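Local coordinates for peptidase M16 domain protein (Alicyclobacillus acidocaldarius subsp. acidocaldarius DSM 446, PDB 4XEA), which probably cleaves peptide bonds as a metal-dependent peptidase of the M16 (insulinase) family, with a nickel ion bound at its metal site in the crystal, at residues Asp186-Pro191 with Ile226-Pro231; Leu294-Val299 with Ala329-Ser334. All coordinates share one frame; numbering follows the deposited sequence.

Contact 1: residues Asp186-Pro191 with Ile226-Pro231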
loop_
_atom_site.group_PDB
_atom_site.type_symbol
_atom_site.label_atom_id
_atom_site.label_comp_id
_atom_site.label_asym_id
_atom_site.label_seq_id
_atom_site.Cartn_x
_atom_site.Cartn_y
_atom_site.Cartn_z
ATOM N N ASP A 186 1.642 -3.740 33.917
ATOM C CA ASP A 186 0.724 -3.255 34.945
ATOM C C ASP A 186 0.674 -1.725 34.931
ATOM O O ASP A 186 -0.390 -1.149 35.118
ATOM C CB ASP A 186 1.062 -3.798 36.365
ATOM C CG ASP A 186 0.647 -5.257 36.572
ATOM O OD1 ASP A 186 -0.155 -5.863 35.781
ATOM O OD2 ASP A 186 1.128 -5.818 37.590
ATOM N N THR A 187 1.796 -1.069 34.650
ATOM C CA THR A 187 1.858 0.385 34.684
ATOM C C THR A 187 1.159 1.020 33.479
ATOM O O THR A 187 0.436 2.009 33.642
ATOM C CB THR A 187 3.305 0.866 34.729
ATOM O OG1 THR A 187 3.946 0.330 35.891
ATOM C CG2 THR A 187 3.414 2.414 34.748
ATOM N N PHE A 188 1.385 0.468 32.286
ATOM C CA PHE A 188 1.019 1.147 31.045
ATOM C C PHE A 188 -0.205 0.609 30.366
ATOM O O PHE A 188 -0.756 1.274 29.514
ATOM C CB PHE A 188 2.198 1.136 30.060
ATOM C CG PHE A 188 3.334 2.029 30.475
ATOM C CD1 PHE A 188 4.479 1.495 31.039
ATOM C CD2 PHE A 188 3.253 3.407 30.316
ATOM C CE1 PHE A 188 5.543 2.310 31.446
ATOM C CE2 PHE A 188 4.316 4.237 30.679
ATOM C CZ PHE A 188 5.472 3.693 31.242
ATOM N N TYR A 189 -0.646 -0.586 30.743
ATOM C CA TYR A 189 -1.805 -1.193 30.101
ATOM C C TYR A 189 -3.071 -1.034 30.913
ATOM O O TYR A 189 -4.055 -1.691 30.647
ATOM C CB TYR A 189 -1.528 -2.651 29.787
ATOM C CG TYR A 189 -0.803 -2.834 28.480
ATOM C CD1 TYR A 189 0.555 -2.527 28.369
ATOM C CD2 TYR A 189 -1.473 -3.316 27.346
ATOM C CE1 TYR A 189 1.243 -2.680 27.163
ATOM C CE2 TYR A 189 -0.793 -3.492 26.145
ATOM C CZ TYR A 189 0.569 -3.145 26.055
ATOM O OH TYR A 189 1.269 -3.334 24.887
ATOM N N HIS A 190 -3.050 -0.133 31.892
ATOM C CA HIS A 190 -4.245 0.220 32.596
ATOM C C HIS A 190 -5.184 0.976 31.656
ATOM O O HIS A 190 -4.726 1.752 30.835
ATOM C CB HIS A 190 -3.928 1.098 33.832
ATOM C CG HIS A 190 -5.101 1.263 34.737
ATOM N ND1 HIS A 190 -6.078 2.210 34.521
ATOM C CD2 HIS A 190 -5.467 0.587 35.851
ATOM C CE1 HIS A 190 -6.993 2.116 35.473
ATOM N NE2 HIS A 190 -6.649 1.138 36.292
ATOM N N PRO A 191 -6.496 0.777 31.792
ATOM C CA PRO A 191 -7.392 1.419 30.823
ATOM C C PRO A 191 -7.334 2.952 30.771
ATOM O O PRO A 191 -7.638 3.538 29.716
ATOM C CB PRO A 191 -8.793 0.935 31.251
ATOM C CG PRO A 191 -8.594 0.171 32.557
ATOM C CD PRO A 191 -7.181 -0.275 32.573
ATOM N N ILE A 226 1.985 8.063 36.276
ATOM C CA ILE A 226 3.214 7.855 35.544
ATOM C C ILE A 226 3.921 9.200 35.379
ATOM O O ILE A 226 3.316 10.117 34.855
ATOM C CB ILE A 226 2.889 7.265 34.181
ATOM C CG1 ILE A 226 2.147 5.909 34.321
ATOM C CG2 ILE A 226 4.196 7.169 33.295
ATOM C CD1 ILE A 226 1.514 5.431 33.007
ATOM N N GLU A 227 5.141 9.336 35.872
ATOM C CA GLU A 227 5.973 10.520 35.526
ATOM C C GLU A 227 6.931 10.022 34.396
ATOM O O GLU A 227 7.754 9.147 34.635
ATOM C CB GLU A 227 6.780 11.037 36.696
ATOM C CG GLU A 227 7.580 12.273 36.343
ATOM C CD GLU A 227 8.570 12.695 37.352
ATOM O OE1 GLU A 227 8.852 11.931 38.256
ATOM O OE2 GLU A 227 9.093 13.816 37.240
ATOM N N ARG A 228 6.842 10.612 33.219
ATOM C CA ARG A 228 7.680 10.195 32.079
ATOM C C ARG A 228 9.062 10.824 32.263
ATOM O O ARG A 228 9.162 12.034 32.475
ATOM C CB ARG A 228 7.086 10.658 30.753
ATOM C CG ARG A 228 5.599 10.399 30.571
ATOM C CD ARG A 228 5.301 9.216 29.760
ATOM N NE ARG A 228 3.893 8.806 29.869
ATOM C CZ ARG A 228 3.411 7.752 29.233
ATOM N NH1 ARG A 228 4.217 7.069 28.419
ATOM N NH2 ARG A 228 2.135 7.391 29.379
ATOM N N LEU A 229 10.123 10.013 32.239
ATOM C CA LEU A 229 11.473 10.520 32.470
ATOM C C LEU A 229 12.357 10.394 31.210
ATOM O O LEU A 229 12.592 9.271 30.720
ATOM C CB LEU A 229 12.110 9.779 33.637
ATOM C CG LEU A 229 11.371 9.915 34.974
ATOM C CD1 LEU A 229 11.961 8.962 36.002
ATOM C CD2 LEU A 229 11.417 11.398 35.486
ATOM N N TYR A 230 12.817 11.546 30.718
ATOM C CA TYR A 230 13.522 11.700 29.432
ATOM C C TYR A 230 14.728 12.617 29.664
ATOM O O TYR A 230 14.670 13.487 30.543
ATOM C CB TYR A 230 12.603 12.306 28.376
ATOM C CG TYR A 230 11.609 11.303 27.848
ATOM C CD1 TYR A 230 11.916 10.497 26.753
ATOM C CD2 TYR A 230 10.385 11.126 28.456
ATOM C CE1 TYR A 230 11.005 9.555 26.275
ATOM C CE2 TYR A 230 9.467 10.182 27.989
ATOM C CZ TYR A 230 9.792 9.392 26.918
ATOM O OH TYR A 230 8.872 8.462 26.455
ATOM N N PRO A 231 15.842 12.380 28.930
ATOM C CA PRO A 231 17.069 13.176 29.115
ATOM C C PRO A 231 16.997 14.567 28.486
ATOM O O PRO A 231 16.167 14.844 27.626
ATOM C CB PRO A 231 18.151 12.324 28.430
ATOM C CG PRO A 231 17.379 11.663 27.260
ATOM C CD PRO A 231 15.973 11.387 27.831
#

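Contact 2: residues Leu294-Val299 with Ala329-Ser334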
loop_
_atom_site.group_PDB
_atom_site.type_symbol
_atom_site.label_atom_id
_atom_site.label_comp_id
_atom_site.label_asym_id
_atom_site.label_seq_id
_atom_site.Cartn_x
_atom_site.Cartn_y
_atom_site.Cartn_z
ATOM N N LEU A 294 14.650 14.968 -10.761
ATOM C CA LEU A 294 14.271 13.759 -11.493
ATOM C C LEU A 294 14.784 13.823 -12.946
ATOM O O LEU A 294 15.385 12.864 -13.458
ATOM C CB LEU A 294 12.749 13.613 -11.476
ATOM C CG LEU A 294 12.109 12.317 -11.971
ATOM C CD1 LEU A 294 12.522 11.131 -11.105
ATOM C CD2 LEU A 294 10.586 12.477 -11.976
ATOM N N ASP A 295 14.552 14.968 -13.591
ATOM C CA ASP A 295 14.998 15.213 -14.971
ATOM C C ASP A 295 16.505 15.042 -15.108
ATOM O O ASP A 295 17.004 14.609 -16.139
ATOM C CB ASP A 295 14.600 16.629 -15.414
ATOM C CG ASP A 295 13.136 16.732 -15.835
ATOM O OD1 ASP A 295 12.333 15.835 -15.503
ATOM O OD2 ASP A 295 12.790 17.722 -16.513
ATOM N N GLU A 296 17.220 15.379 -14.047
ATOM C CA GLU A 296 18.672 15.274 -14.000
ATOM C C GLU A 296 19.154 13.895 -13.502
ATOM O O GLU A 296 20.356 13.676 -13.368
ATOM C CB GLU A 296 19.185 16.385 -13.085
ATOM C CG GLU A 296 20.649 16.699 -13.171
ATOM C CD GLU A 296 20.940 18.066 -12.590
ATOM O OE1 GLU A 296 20.435 19.045 -13.177
ATOM O OE2 GLU A 296 21.643 18.171 -11.549
ATOM N N GLY A 297 18.228 12.975 -13.222
ATOM C CA GLY A 297 18.582 11.635 -12.745
ATOM C C GLY A 297 19.241 11.581 -11.373
ATOM O O GLY A 297 19.890 10.594 -11.040
ATOM N N LEU A 298 19.058 12.626 -10.559
ATOM C CA LEU A 298 19.631 12.684 -9.207
ATOM C C LEU A 298 18.781 11.946 -8.154
ATOM O O LEU A 298 19.298 11.603 -7.090
ATOM C CB LEU A 298 19.872 14.148 -8.778
ATOM C CG LEU A 298 20.963 14.955 -9.489
ATOM C CD1 LEU A 298 20.990 16.416 -9.024
ATOM C CD2 LEU A 298 22.322 14.311 -9.268
ATOM N N VAL A 299 17.492 11.727 -8.457
ATOM C CA VAL A 299 16.565 10.949 -7.633
ATOM C C VAL A 299 15.697 10.019 -8.497
ATOM O O VAL A 299 15.717 10.106 -9.722
ATOM C CB VAL A 299 15.598 11.868 -6.840
ATOM C CG1 VAL A 299 16.372 12.768 -5.858
ATOM C CG2 VAL A 299 14.758 12.704 -7.792
ATOM N N ALA A 329 22.932 16.051 -2.184
ATOM C CA ALA A 329 23.066 16.771 -0.921
ATOM C C ALA A 329 23.342 18.248 -1.144
ATOM O O ALA A 329 22.799 19.090 -0.416
ATOM C CB ALA A 329 24.141 16.155 -0.057
ATOM N N GLU A 330 24.190 18.579 -2.116
ATOM C CA GLU A 330 24.484 19.988 -2.397
ATOM C C GLU A 330 23.251 20.726 -2.907
ATOM O O GLU A 330 23.008 21.870 -2.520
ATOM C CB GLU A 330 25.626 20.142 -3.410
ATOM C CG GLU A 330 25.835 21.608 -3.877
ATOM C CD GLU A 330 25.034 21.992 -5.165
ATOM O OE1 GLU A 330 25.085 21.223 -6.160
ATOM O OE2 GLU A 330 24.387 23.074 -5.205
ATOM N N ARG A 331 22.483 20.072 -3.788
ATOM C CA ARG A 331 21.304 20.701 -4.397
ATOM C C ARG A 331 20.236 20.987 -3.350
ATOM O O ARG A 331 19.566 22.031 -3.394
ATOM C CB ARG A 331 20.722 19.815 -5.510
ATOM C CG ARG A 331 21.553 19.793 -6.804
ATOM C CD ARG A 331 21.348 21.067 -7.632
ATOM N NE ARG A 331 19.954 21.243 -8.054
ATOM C CZ ARG A 331 19.399 20.663 -9.123
ATOM N NH1 ARG A 331 20.101 19.844 -9.921
ATOM N NH2 ARG A 331 18.120 20.910 -9.405
ATOM N N ILE A 332 20.065 20.045 -2.420
ATOM C CA ILE A 332 19.141 20.234 -1.305
ATOM C C ILE A 332 19.550 21.428 -0.433
ATOM O O ILE A 332 18.731 22.266 -0.116
ATOM C CB ILE A 332 19.053 18.968 -0.435
ATOM C CG1 ILE A 332 18.300 17.865 -1.194
ATOM C CG2 ILE A 332 18.406 19.300 0.905
ATOM C CD1 ILE A 332 18.511 16.436 -0.625
ATOM N N GLN A 333 20.818 21.496 -0.049
ATOM C CA GLN A 333 21.303 22.611 0.748
ATOM C C GLN A 333 21.206 23.957 0.009
ATOM O O GLN A 333 20.894 24.964 0.627
ATOM C CB GLN A 333 22.754 22.363 1.187
ATOM C CG GLN A 333 22.885 21.153 2.134
ATOM C CD GLN A 333 24.330 20.812 2.483
ATOM O OE1 GLN A 333 25.050 21.637 3.041
ATOM N NE2 GLN A 333 24.748 19.580 2.172
ATOM N N SER A 334 21.457 23.974 -1.301
ATOM C CA SER A 334 21.313 25.203 -2.095
ATOM C C SER A 334 19.888 25.678 -2.181
ATOM O O SER A 334 19.618 26.859 -1.993
ATOM C CB SER A 334 21.781 24.976 -3.518
ATOM O OG SER A 334 23.176 24.993 -3.567
#

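Contact 1: residues Asp186-Pro191 with Ile226-Pro231
Ile-226 sets its branched side chain against the last turn of helix 178-188, where it meets both Thr-187 and Phe-188. CG1 of Ile-226 lies 3.7 Å from the methyl CG2 of Thr-187, and its tip CD1 is 3.8 Å from CD2 of Phe-188. CD1 also touches the carbonyl O of Thr-187 at 3.6 Å, a van der Waals approach. CG1 of Ile-226 stands anti to the carbonyl carbon (chi1 -60°) and CD1 continues the chain, which sets CD1 alongside the Thr-187 methyl and the CD2-CE2 side of the Phe-188 ring. An alanine in place of Ile-226 is likely to open a gap beside the Thr-187 methyl and the CD2-CE2 rim of that ring. Thr-187 suits its buried position because its hydroxyl is satisfied by Leu-183 O within the helix, while CG2, anti to the backbone N, is turned to Ile-226.

Phe-188 also meets Arg-228. Its rim carbon CE2 rests over one face of the guanidinium, 3.6 Å from NH1, with the two planes 58° apart; CZ of Arg-228 lies at the edge of the Phe-188 ring, in its plane, so the guanidinium does not cover the ring face. The polar ends of Arg-228 are held by a salt bridge to Asp-43 and a hydrogen bond to the carbonyl of Arg-38; Phe-188 also stacks on Tyr-39.

Thus the C-terminal end of helix 178-188 packs against the segment carrying strand 227-229, an outer strand of a small antiparallel sheet in the alpha+beta M16 fold.

Contact 2: residues Leu294-Val299 with Ala329-Ser334
Arg-331 reaches from helix 325-342 to the carboxylate of Glu-296, forming a salt bridge of 2.8 Å between NH1 and OE2. The arginine gets there by a folded route: its chain bends at chi2 (-77°) and again at chi3, bringing the guanidinium round to the end of helix 288-295. Glu-296 is straighter, with CG anti to the backbone N (chi1 -164°) and the rest of the chain extended toward its partner. OE2 comes in at the guanidinium edge, near its plane, whereas OE1 stays 3.4 Å from NH1; with the flat groups 53° apart, the pairing is one-pronged. Leu-298 crosses the arginine at about a right angle, its CD1 3.7 Å from NH1 and 4.1 Å from the aliphatic CG. Buried and packed also on Leu-293 and Val-327, it suits its place by closing a branched apolar end against the aliphatic part of Arg-331.

The glutamate and leucine flank Gly-297, whose positive phi closes a Schellman motif at the helix end and suits a residue without a side chain. On the same guanidinium, NH2 bonds to Ser-292 OG, so two neighbouring polar groups fix its rotation.

Because Glu-296 is exposed, water probably screens this single-oxygen salt bridge and limits its strength, while Leu-298 shields part of the arginine.

In the fold
Contact 1 and contact 2 follow one another along the chain, and they lie on opposite sides of its centre: their own centres are 44 Å apart and their nearest atoms about 27 Å, so neither touches the other. Contact 1 is the more central, about 18 Å from the chain's centre against 29 Å for contact 2. The Phe-188 side chain is about 14 Å from the sodium ion bound at Met-67, Phe-115 and Ser-118, and contact 1 supplies it no ligand. The nickel ion is held by His-61 and His-65, which fit the family's HxxEH motif, and by the more distant Glu-136; neither contact contributes to that site. Contact 2 ties the turn that ends helix 288-295 to helix 325-342, which packs on strand 252-258.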